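Long-range contacts in tyrosine--tRNA ligase, mitochondrial (Emericella nidulans, PDB 5IHX), which probably activates L-tyrosine with ATP and joins it to the mitochondrial tyrosine tRNA, the work of a class I aminoacyl-tRNA synthetase: residues F102-A107 with L166-V171; S109-P114 with F215-M220; N170-K175 with Q221-W226. One frame throughout, in Å; residues are numbered along the deposited sequence.

Contact 1 of 3, residues F102-A107 with L166-V171. With TYR (tyrosine), chain C.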
loop_
_atom_site.group_PDB
_atom_site.type_symbol
_atom_site.label_atom_id
_atom_site.label_comp_id
_atom_site.label_asym_id
_atom_site.label_seq_id
_atom_site.Cartn_x
_atom_site.Cartn_y
_atom_site.Cartn_z
ATOM N N PHE A 102 16.889 15.884 9.108
ATOM C CA PHE A 102 17.496 14.677 8.565
ATOM C C PHE A 102 16.494 13.547 8.700
ATOM O O PHE A 102 16.113 13.186 9.814
ATOM C CB PHE A 102 18.794 14.321 9.300
ATOM C CG PHE A 102 19.858 15.380 9.220
ATOM C CD1 PHE A 102 20.985 15.182 8.442
ATOM C CD2 PHE A 102 19.738 16.568 9.923
ATOM C CE1 PHE A 102 21.972 16.144 8.365
ATOM C CE2 PHE A 102 20.724 17.535 9.848
ATOM C CZ PHE A 102 21.841 17.321 9.067
ATOM N N LEU A 103 16.069 12.990 7.572
ATOM C CA LEU A 103 15.085 11.916 7.581
ATOM C C LEU A 103 15.741 10.565 7.338
ATOM O O LEU A 103 16.289 10.314 6.266
ATOM C CB LEU A 103 14.007 12.164 6.526
ATOM C CG LEU A 103 12.906 11.103 6.464
ATOM C CD1 LEU A 103 12.085 11.113 7.743
ATOM C CD2 LEU A 103 12.021 11.320 5.254
ATOM N N LEU A 104 15.671 9.695 8.340
ATOM C CA LEU A 104 16.193 8.342 8.216
ATOM C C LEU A 104 15.068 7.432 7.738
ATOM O O LEU A 104 14.044 7.288 8.405
ATOM C CB LEU A 104 16.766 7.861 9.551
ATOM C CG LEU A 104 17.425 6.480 9.576
ATOM C CD1 LEU A 104 18.593 6.395 8.602
ATOM C CD2 LEU A 104 17.882 6.150 10.988
ATOM N N GLY A 105 15.263 6.826 6.574
ATOM C CA GLY A 105 14.230 6.018 5.954
ATOM C C GLY A 105 14.186 4.595 6.470
ATOM O O GLY A 105 14.404 3.656 5.711
ATOM N N GLY A 106 13.891 4.431 7.755
ATOM C CA GLY A 106 13.855 3.112 8.356
ATOM C C GLY A 106 12.818 2.216 7.704
ATOM O O GLY A 106 13.070 1.035 7.464
ATOM N N ALA A 107 11.648 2.779 7.417
ATOM C CA ALA A 107 10.565 2.026 6.792
ATOM C C ALA A 107 10.802 1.870 5.292
ATOM O O ALA A 107 10.719 0.768 4.753
ATOM C CB ALA A 107 9.233 2.704 7.044
ATOM N N LEU A 166 16.365 15.188 13.727
ATOM C CA LEU A 166 16.583 13.851 13.184
ATOM C C LEU A 166 15.323 13.025 13.409
ATOM O O LEU A 166 14.891 12.845 14.548
ATOM C CB LEU A 166 17.793 13.178 13.839
ATOM C CG LEU A 166 17.992 11.694 13.513
ATOM C CD1 LEU A 166 18.147 11.486 12.014
ATOM C CD2 LEU A 166 19.183 11.120 14.263
ATOM N N THR A 167 14.738 12.533 12.322
ATOM C CA THR A 167 13.485 11.790 12.393
ATOM C C THR A 167 13.558 10.505 11.574
ATOM O O THR A 167 14.100 10.488 10.470
ATOM C CB THR A 167 12.299 12.641 11.894
ATOM O OG1 THR A 167 12.207 13.841 12.669
ATOM C CG2 THR A 167 10.989 11.865 12.003
ATOM N N ASN A 168 13.022 9.430 12.143
ATOM C CA ASN A 168 12.879 8.158 11.445
ATOM C C ASN A 168 11.450 8.031 10.920
ATOM O O ASN A 168 10.500 8.172 11.685
ATOM C CB ASN A 168 13.212 6.998 12.386
ATOM C CG ASN A 168 13.330 5.666 11.667
ATOM O OD1 ASN A 168 12.672 5.426 10.653
ATOM N ND2 ASN A 168 14.168 4.783 12.202
ATOM N N ASN A 169 11.286 7.777 9.624
ATOM C CA ASN A 169 9.944 7.726 9.052
ATOM C C ASN A 169 9.163 6.497 9.528
ATOM O O ASN A 169 7.984 6.353 9.219
ATOM C CB ASN A 169 9.991 7.780 7.515
ATOM C CG ASN A 169 10.708 6.598 6.889
ATOM O OD1 ASN A 169 11.087 5.640 7.562
ATOM N ND2 ASN A 169 10.891 6.664 5.574
ATOM N N ASN A 170 9.827 5.616 10.275
ATOM C CA ASN A 170 9.142 4.546 10.999
ATOM C C ASN A 170 8.099 5.103 11.962
ATOM O O ASN A 170 7.136 4.420 12.308
ATOM C CB ASN A 170 10.136 3.693 11.796
ATOM C CG ASN A 170 10.664 2.510 11.013
ATOM O OD1 ASN A 170 9.965 1.932 10.180
ATOM N ND2 ASN A 170 11.904 2.125 11.297
ATOM N N VAL A 171 8.315 6.338 12.406
ATOM C CA VAL A 171 7.413 6.991 13.349
ATOM C C VAL A 171 5.968 6.964 12.854
ATOM O O VAL A 171 5.047 6.800 13.652
ATOM C CB VAL A 171 7.856 8.450 13.620
ATOM C CG1 VAL A 171 6.738 9.262 14.277
ATOM C CG2 VAL A 171 9.094 8.470 14.495
HETATM N N TYR C . 14.766 7.712 -1.588
HETATM C CA TYR C . 16.018 8.380 -1.128
HETATM C C TYR C . 17.246 7.581 -1.546
HETATM O O TYR C . 18.334 8.131 -1.727
HETATM C CB TYR C . 16.001 8.558 0.391
HETATM C CG TYR C . 14.728 9.182 0.908
HETATM C CD1 TYR C . 14.399 10.495 0.593
HETATM C CD2 TYR C . 13.853 8.460 1.709
HETATM C CE1 TYR C . 13.238 11.070 1.062
HETATM C CE2 TYR C . 12.689 9.026 2.182
HETATM C CZ TYR C . 12.387 10.333 1.857
HETATM O OH TYR C . 11.228 10.903 2.325
HETATM O OXT TYR C . 17.178 6.362 -1.708
#
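T167 N donates to F102 O at 2.9 Å with a nearly straight N-H...O angle of 172°, and L104 N returns a bond to T167 O at 2.8 Å. These two bonds, with N169 N to L104 O at 3.1 Å, pair 102-104 and 166-168 as parallel strands. Their axes come within 4.7 Å at an angle of 24°.

At and just past the strand ends, the side chains of N168 and N169 join the hydrogen bonding. The carboxamide oxygen of N169, OD1, accepts from A107 N at 2.9 Å; chi1 of 63° sets CG between the backbone N and the carbonyl carbon and turns the amide toward the backbone of G106 and A107. N168 OD1 accepts the amide of N170, 2.9 Å from N170 N, a capping bond ahead of the helix that follows, and takes only a weak bond from G106 N.

Apolar contact is thinner. L166 CD1 reaches F102 CB at 4.0 Å on the sheet face that also carries L104 and N168. On the other face, beside T167, L103 sends its CD1 branch to N169 CB and its CD2 branch to the phenol oxygen of the bound tyrosine.

In the Rossmann-type sheet, strand 100-104 lies between 68-72 and the outermost strand, 164-168; helix 126-153 touches L166 and N168, while W172 of helix 170-173 touches L103 and T167.

Contact 2 of 3, residues S109-P114 with F215-M220. With TYR (tyrosine), chain C.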
loop_
_atom_site.group_PDB
_atom_site.type_symbol
_atom_site.label_atom_id
_atom_site.label_comp_id
_atom_site.label_asym_id
_atom_site.label_seq_id
_atom_site.Cartn_x
_atom_site.Cartn_y
_atom_site.Cartn_z
ATOM N N SER A 109 13.345 1.882 3.606
ATOM C CA SER A 109 14.499 1.051 3.282
ATOM C C SER A 109 14.091 -0.412 3.133
ATOM O O SER A 109 14.750 -1.178 2.431
ATOM C CB SER A 109 15.585 1.196 4.349
ATOM O OG SER A 109 15.132 0.741 5.613
ATOM N N ARG A 110 13.007 -0.795 3.801
ATOM C CA ARG A 110 12.477 -2.150 3.681
ATOM C C ARG A 110 12.016 -2.410 2.249
ATOM O O ARG A 110 12.235 -3.491 1.704
ATOM C CB ARG A 110 11.316 -2.371 4.654
ATOM C CG ARG A 110 11.684 -2.220 6.122
ATOM C CD ARG A 110 10.484 -2.499 7.015
ATOM N NE ARG A 110 10.774 -2.277 8.429
ATOM C CZ ARG A 110 9.886 -2.434 9.405
ATOM N N VAL A 111 11.380 -1.408 1.647
ATOM C CA VAL A 111 10.918 -1.502 0.264
ATOM C C VAL A 111 12.091 -1.389 -0.707
ATOM O O VAL A 111 12.299 -2.267 -1.546
ATOM C CB VAL A 111 9.879 -0.404 -0.051
ATOM C CG1 VAL A 111 9.491 -0.422 -1.529
ATOM C CG2 VAL A 111 8.647 -0.579 0.822
ATOM N N GLY A 112 12.849 -0.303 -0.590
ATOM C CA GLY A 112 14.006 -0.071 -1.438
ATOM C C GLY A 112 13.686 0.813 -2.627
ATOM O O GLY A 112 12.819 0.488 -3.438
ATOM N N ASP A 113 14.389 1.938 -2.728
ATOM C CA ASP A 113 14.179 2.884 -3.819
ATOM C C ASP A 113 14.601 2.269 -5.158
ATOM O O ASP A 113 15.775 1.949 -5.344
ATOM C CB ASP A 113 14.964 4.173 -3.566
ATOM C CG ASP A 113 14.518 5.312 -4.462
ATOM O OD1 ASP A 113 14.802 6.481 -4.126
ATOM O OD2 ASP A 113 13.876 5.038 -5.498
ATOM N N PRO A 114 13.647 2.100 -6.095
ATOM C CA PRO A 114 13.983 1.454 -7.371
ATOM C C PRO A 114 14.793 2.320 -8.338
ATOM O O PRO A 114 15.254 1.803 -9.357
ATOM C CB PRO A 114 12.606 1.143 -7.973
ATOM C CG PRO A 114 11.703 2.166 -7.390
ATOM C CD PRO A 114 12.204 2.394 -5.994
ATOM N N PHE A 215 6.875 -0.099 -6.994
ATOM C CA PHE A 215 6.023 0.832 -7.726
ATOM C C PHE A 215 5.405 1.862 -6.780
ATOM O O PHE A 215 5.103 2.984 -7.183
ATOM C CB PHE A 215 4.937 0.051 -8.473
ATOM C CG PHE A 215 4.144 0.876 -9.446
ATOM C CD1 PHE A 215 4.752 1.438 -10.555
ATOM C CD2 PHE A 215 2.781 1.058 -9.269
ATOM C CE1 PHE A 215 4.022 2.188 -11.459
ATOM C CE2 PHE A 215 2.045 1.805 -10.171
ATOM C CZ PHE A 215 2.666 2.370 -11.269
ATOM N N THR A 216 5.237 1.471 -5.520
ATOM C CA THR A 216 4.611 2.323 -4.513
ATOM C C THR A 216 5.605 3.278 -3.845
ATOM O O THR A 216 5.202 4.259 -3.223
ATOM C CB THR A 216 3.936 1.461 -3.417
ATOM O OG1 THR A 216 3.083 0.485 -4.023
ATOM C CG2 THR A 216 3.116 2.315 -2.453
ATOM N N TYR A 217 6.898 2.995 -3.987
ATOM C CA TYR A 217 7.932 3.736 -3.259
ATOM C C TYR A 217 7.804 5.260 -3.411
ATOM O O TYR A 217 7.897 5.983 -2.420
ATOM C CB TYR A 217 9.330 3.280 -3.696
ATOM C CG TYR A 217 10.444 3.878 -2.863
ATOM C CD1 TYR A 217 10.987 3.168 -1.800
ATOM C CD2 TYR A 217 10.946 5.148 -3.127
ATOM C CE1 TYR A 217 11.998 3.700 -1.028
ATOM C CE2 TYR A 217 11.959 5.688 -2.359
ATOM C CZ TYR A 217 12.482 4.959 -1.309
ATOM O OH TYR A 217 13.491 5.487 -0.536
ATOM N N PRO A 218 7.600 5.757 -4.646
ATOM C CA PRO A 218 7.423 7.207 -4.807
ATOM C C PRO A 218 6.315 7.788 -3.925
ATOM O O PRO A 218 6.452 8.910 -3.434
ATOM C CB PRO A 218 7.062 7.364 -6.287
ATOM C CG PRO A 218 7.577 6.156 -6.955
ATOM C CD PRO A 218 7.649 5.055 -5.943
ATOM N N LEU A 219 5.232 7.040 -3.733
ATOM C CA LEU A 219 4.121 7.518 -2.918
ATOM C C LEU A 219 4.519 7.574 -1.444
ATOM O O LEU A 219 4.053 8.438 -0.700
ATOM C CB LEU A 219 2.884 6.630 -3.099
ATOM C CG LEU A 219 2.057 6.866 -4.368
ATOM C CD1 LEU A 219 2.753 6.309 -5.601
ATOM C CD2 LEU A 219 0.659 6.272 -4.222
ATOM N N MET A 220 5.380 6.655 -1.022
ATOM C CA MET A 220 5.869 6.666 0.354
ATOM C C MET A 220 6.771 7.872 0.605
ATOM O O MET A 220 6.655 8.541 1.633
ATOM C CB MET A 220 6.626 5.376 0.671
ATOM C CG MET A 220 5.755 4.132 0.678
ATOM S SD MET A 220 6.677 2.645 1.117
ATOM C CE MET A 220 6.963 2.911 2.866
HETATM N N TYR C . 14.766 7.712 -1.588
HETATM C CA TYR C . 16.018 8.380 -1.128
HETATM C C TYR C . 17.246 7.581 -1.546
HETATM O O TYR C . 18.334 8.131 -1.727
HETATM C CB TYR C . 16.001 8.558 0.391
HETATM C CG TYR C . 14.728 9.182 0.908
HETATM C CD1 TYR C . 14.399 10.495 0.593
HETATM C CD2 TYR C . 13.853 8.460 1.709
HETATM C CE1 TYR C . 13.238 11.070 1.062
HETATM C CE2 TYR C . 12.689 9.026 2.182
HETATM C CZ TYR C . 12.387 10.333 1.857
HETATM O OH TYR C . 11.228 10.903 2.325
HETATM O OXT TYR C . 17.178 6.362 -1.708
#
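Y217 lies flat against D113, whose CA sits over the middle of the phenol ring, 3.6 Å from the centroid and 9° off the ring normal: a well-centred CH-pi contact. The D113 carboxylate continues the same layer, its plane 23° from that of the ring and its CG 3.3 Å from Y217 CE2. With CG anti to the backbone N (chi1 -165°), it extends across the ring toward the substrate.

Apolar packing joins short helix 108-111 and the residues after it to helix 212-229, at the amino end of the tyrosine pocket. V111 CG1 meets Y217 CD1 at the edge, 3.9 Å away, while the other methyl, CG2, touches M220 SD at 3.8 Å. P114 CD packs obliquely against Y217 CB at 3.8 Å.

Hydrogen bonding runs through the ligand. The amino nitrogen of the bound tyrosine donates to D113 OD1 at 2.8 Å and to Y217 OH, also at 2.8 Å from that nitrogen. Y217 OH is also hydrogen-bonded to D73 OD1, and D113 OD1 receives Q242 NE2.

A carboxylate and a phenol oxygen thus share one amino group, with Q221 OE1 as a further acceptor, an oxygen-rich setting suited to a substrate ammonium group.

Contact 3 of 3, residues N170-K175 with Q221-W226. With TYR (tyrosine), chain C.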
loop_
_atom_site.group_PDB
_atom_site.type_symbol
_atom_site.label_atom_id
_atom_site.label_comp_id
_atom_site.label_asym_id
_atom_site.label_seq_id
_atom_site.Cartn_x
_atom_site.Cartn_y
_atom_site.Cartn_z
ATOM N N ASN A 170 9.827 5.616 10.275
ATOM C CA ASN A 170 9.142 4.546 10.999
ATOM C C ASN A 170 8.099 5.103 11.962
ATOM O O ASN A 170 7.136 4.420 12.308
ATOM C CB ASN A 170 10.136 3.693 11.796
ATOM C CG ASN A 170 10.664 2.510 11.013
ATOM O OD1 ASN A 170 9.965 1.932 10.180
ATOM N ND2 ASN A 170 11.904 2.125 11.297
ATOM N N VAL A 171 8.315 6.338 12.406
ATOM C CA VAL A 171 7.413 6.991 13.349
ATOM C C VAL A 171 5.968 6.964 12.854
ATOM O O VAL A 171 5.047 6.800 13.652
ATOM C CB VAL A 171 7.856 8.450 13.620
ATOM C CG1 VAL A 171 6.738 9.262 14.277
ATOM C CG2 VAL A 171 9.094 8.470 14.495
ATOM N N TRP A 172 5.770 7.124 11.548
ATOM C CA TRP A 172 4.428 7.035 10.981
ATOM C C TRP A 172 4.192 5.738 10.201
ATOM O O TRP A 172 3.095 5.184 10.256
ATOM C CB TRP A 172 4.125 8.248 10.086
ATOM C CG TRP A 172 5.177 8.635 9.080
ATOM C CD1 TRP A 172 5.348 8.113 7.829
ATOM C CD2 TRP A 172 6.166 9.666 9.222
ATOM N NE1 TRP A 172 6.393 8.741 7.193
ATOM C CE2 TRP A 172 6.910 9.698 8.025
ATOM C CE3 TRP A 172 6.499 10.556 10.247
ATOM C CZ2 TRP A 172 7.969 10.583 7.830
ATOM C CZ3 TRP A 172 7.550 11.432 10.050
ATOM C CH2 TRP A 172 8.271 11.441 8.850
ATOM N N TRP A 173 5.200 5.240 9.491
ATOM C CA TRP A 173 4.993 4.058 8.649
ATOM C C TRP A 173 4.691 2.780 9.428
ATOM O O TRP A 173 4.171 1.819 8.862
ATOM C CB TRP A 173 6.210 3.815 7.752
ATOM C CG TRP A 173 6.284 4.757 6.597
ATOM C CD1 TRP A 173 7.334 5.556 6.256
ATOM C CD2 TRP A 173 5.257 5.008 5.632
ATOM N NE1 TRP A 173 7.026 6.285 5.133
ATOM C CE2 TRP A 173 5.755 5.968 4.733
ATOM C CE3 TRP A 173 3.963 4.513 5.442
ATOM C CZ2 TRP A 173 5.006 6.445 3.660
ATOM C CZ3 TRP A 173 3.221 4.985 4.380
ATOM C CH2 TRP A 173 3.744 5.942 3.500
ATOM N N ASN A 174 5.007 2.760 10.716
ATOM C CA ASN A 174 4.712 1.591 11.532
ATOM C C ASN A 174 3.212 1.389 11.748
ATOM O O ASN A 174 2.764 0.264 11.963
ATOM C CB ASN A 174 5.423 1.691 12.884
ATOM C CG ASN A 174 6.899 1.328 12.799
ATOM O OD1 ASN A 174 7.383 0.871 11.761
ATOM N ND2 ASN A 174 7.617 1.517 13.900
ATOM N N LYS A 175 2.444 2.475 11.684
ATOM C CA LYS A 175 1.009 2.417 11.965
ATOM C C LYS A 175 0.124 2.962 10.838
ATOM O O LYS A 175 -1.069 2.659 10.799
ATOM C CB LYS A 175 0.708 3.171 13.265
ATOM C CG LYS A 175 1.264 4.586 13.323
ATOM C CD LYS A 175 1.035 5.213 14.687
ATOM N N GLN A 221 7.668 8.150 -0.336
ATOM C CA GLN A 221 8.532 9.322 -0.233
ATOM C C GLN A 221 7.693 10.596 -0.228
ATOM O O GLN A 221 7.988 11.545 0.499
ATOM C CB GLN A 221 9.551 9.355 -1.372
ATOM C CG GLN A 221 10.561 10.495 -1.239
ATOM C CD GLN A 221 11.899 10.202 -1.902
ATOM O OE1 GLN A 221 12.249 9.048 -2.153
ATOM N NE2 GLN A 221 12.658 11.255 -2.183
ATOM N N ALA A 222 6.650 10.612 -1.050
ATOM C CA ALA A 222 5.753 11.759 -1.116
ATOM C C ALA A 222 5.045 11.946 0.216
ATOM O O ALA A 222 4.903 13.068 0.704
ATOM C CB ALA A 222 4.739 11.579 -2.229
ATOM N N TRP A 223 4.600 10.841 0.803
ATOM C CA TRP A 223 3.909 10.887 2.083
ATOM C C TRP A 223 4.859 11.367 3.183
ATOM O O TRP A 223 4.462 12.146 4.050
ATOM C CB TRP A 223 3.320 9.515 2.427
ATOM C CG TRP A 223 2.327 9.557 3.550
ATOM C CD1 TRP A 223 2.554 9.259 4.862
ATOM C CD2 TRP A 223 0.948 9.930 3.456
ATOM N NE1 TRP A 223 1.399 9.418 5.590
ATOM C CE2 TRP A 223 0.399 9.832 4.751
ATOM C CE3 TRP A 223 0.122 10.337 2.403
ATOM C CZ2 TRP A 223 -0.938 10.124 5.020
ATOM C CZ3 TRP A 223 -1.203 10.628 2.672
ATOM C CH2 TRP A 223 -1.720 10.519 3.969
ATOM N N ASP A 224 6.107 10.896 3.149
ATOM C CA ASP A 224 7.137 11.382 4.071
ATOM C C ASP A 224 7.191 12.902 4.054
ATOM O O ASP A 224 7.150 13.549 5.099
ATOM C CB ASP A 224 8.518 10.833 3.708
ATOM C CG ASP A 224 8.705 9.385 4.109
ATOM O OD1 ASP A 224 9.707 8.785 3.668
ATOM O OD2 ASP A 224 7.860 8.846 4.855
ATOM N N TRP A 225 7.283 13.463 2.851
ATOM C CA TRP A 225 7.355 14.907 2.676
ATOM C C TRP A 225 6.118 15.570 3.266
ATOM O O TRP A 225 6.219 16.553 4.002
ATOM C CB TRP A 225 7.491 15.261 1.196
ATOM C CG TRP A 225 7.939 16.671 0.939
ATOM C CD1 TRP A 225 8.053 17.677 1.854
ATOM C CD2 TRP A 225 8.339 17.226 -0.319
ATOM N NE1 TRP A 225 8.495 18.824 1.244
ATOM C CE2 TRP A 225 8.678 18.576 -0.090
ATOM C CE3 TRP A 225 8.441 16.716 -1.617
ATOM C CZ2 TRP A 225 9.117 19.418 -1.110
ATOM C CZ3 TRP A 225 8.876 17.553 -2.627
ATOM C CH2 TRP A 225 9.207 18.890 -2.368
ATOM N N TRP A 226 4.950 15.024 2.939
ATOM C CA TRP A 226 3.690 15.545 3.455
ATOM C C TRP A 226 3.706 15.612 4.980
ATOM O O TRP A 226 3.288 16.608 5.567
ATOM C CB TRP A 226 2.518 14.684 2.975
ATOM C CG TRP A 226 1.249 14.931 3.730
ATOM C CD1 TRP A 226 0.539 14.020 4.455
ATOM C CD2 TRP A 226 0.541 16.172 3.841
ATOM N NE1 TRP A 226 -0.569 14.614 5.008
ATOM C CE2 TRP A 226 -0.590 15.935 4.648
ATOM C CE3 TRP A 226 0.752 17.458 3.337
ATOM C CZ2 TRP A 226 -1.506 16.936 4.961
ATOM C CZ3 TRP A 226 -0.158 18.452 3.652
ATOM C CH2 TRP A 226 -1.273 18.184 4.455
HETATM N N TYR C . 14.766 7.712 -1.588
HETATM C CA TYR C . 16.018 8.380 -1.128
HETATM C C TYR C . 17.246 7.581 -1.546
HETATM O O TYR C . 18.334 8.131 -1.727
HETATM C CB TYR C . 16.001 8.558 0.391
HETATM C CG TYR C . 14.728 9.182 0.908
HETATM C CD1 TYR C . 14.399 10.495 0.593
HETATM C CD2 TYR C . 13.853 8.460 1.709
HETATM C CE1 TYR C . 13.238 11.070 1.062
HETATM C CE2 TYR C . 12.689 9.026 2.182
HETATM C CZ TYR C . 12.387 10.333 1.857
HETATM O OH TYR C . 11.228 10.903 2.325
HETATM O OXT TYR C . 17.178 6.362 -1.708
#
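W172 lies with D224 OD2 at its indole edge, and over one face of W173 comes W172 CD1, 3.5 Å above the plane and offset toward the rim. W223 turns its own edge to the face of W172 in an offset edge-to-face pair, five-membered centroids 5.9 Å apart and planes at 65°. Its CB packs obliquely on W173 CZ2 at 3.7 Å, while W226 CD1 lies over one face of the W223 indole.

This aromatic cluster joins the short helix 170-173 to helix 212-229 of the catalytic domain, and D224 links it to the tyrosine pocket. One carboxylate oxygen, OD2, accepts both indole N-H groups. W172 NE1 lies 2.8 Å from D224 OD2, which is in the plane of that ring and is approached almost along its C-O bond. W173 NE1 is 2.7 Å from D224 OD2, on the syn side; this bond is more bent, with an N-H...O angle of 133°, and the oxygen stands 31° out of the indole plane.

Two donors on OD2 probably limit rotation of the carboxylate and, together with N169 ND2 bonded to OD1, help keep OD1 facing the substrate. The phenol OH of the bound tyrosine donates to D224 OD1 at 2.9 Å, while one turn earlier Q221 OE1 accepts from the ligand's amino nitrogen.

All three contacts lie within the class I synthetase catalytic region and touch the same bound tyrosine. Contacts 1 and 3 are closest, centres about 8 Å apart, and share N170 and V171 as strand 164-168 gives way to helix 170-173. Segment 109-114 of contact 2, centred about 14 Å from contact 1, begins just after 102-107, as strand 100-104 leads to helix 108-111. Contact 2 meets contact 3, about 11 Å off, along helix 212-229. The chain passes 102-107, 109-114, 166-175, then 215-226. Contact 1 meets the phenol end of the substrate, contact 2 its amino group, and contact 3 both. All three reach the second subunit, contact 1 through A107, consistent with a pocket close to the subunit interface.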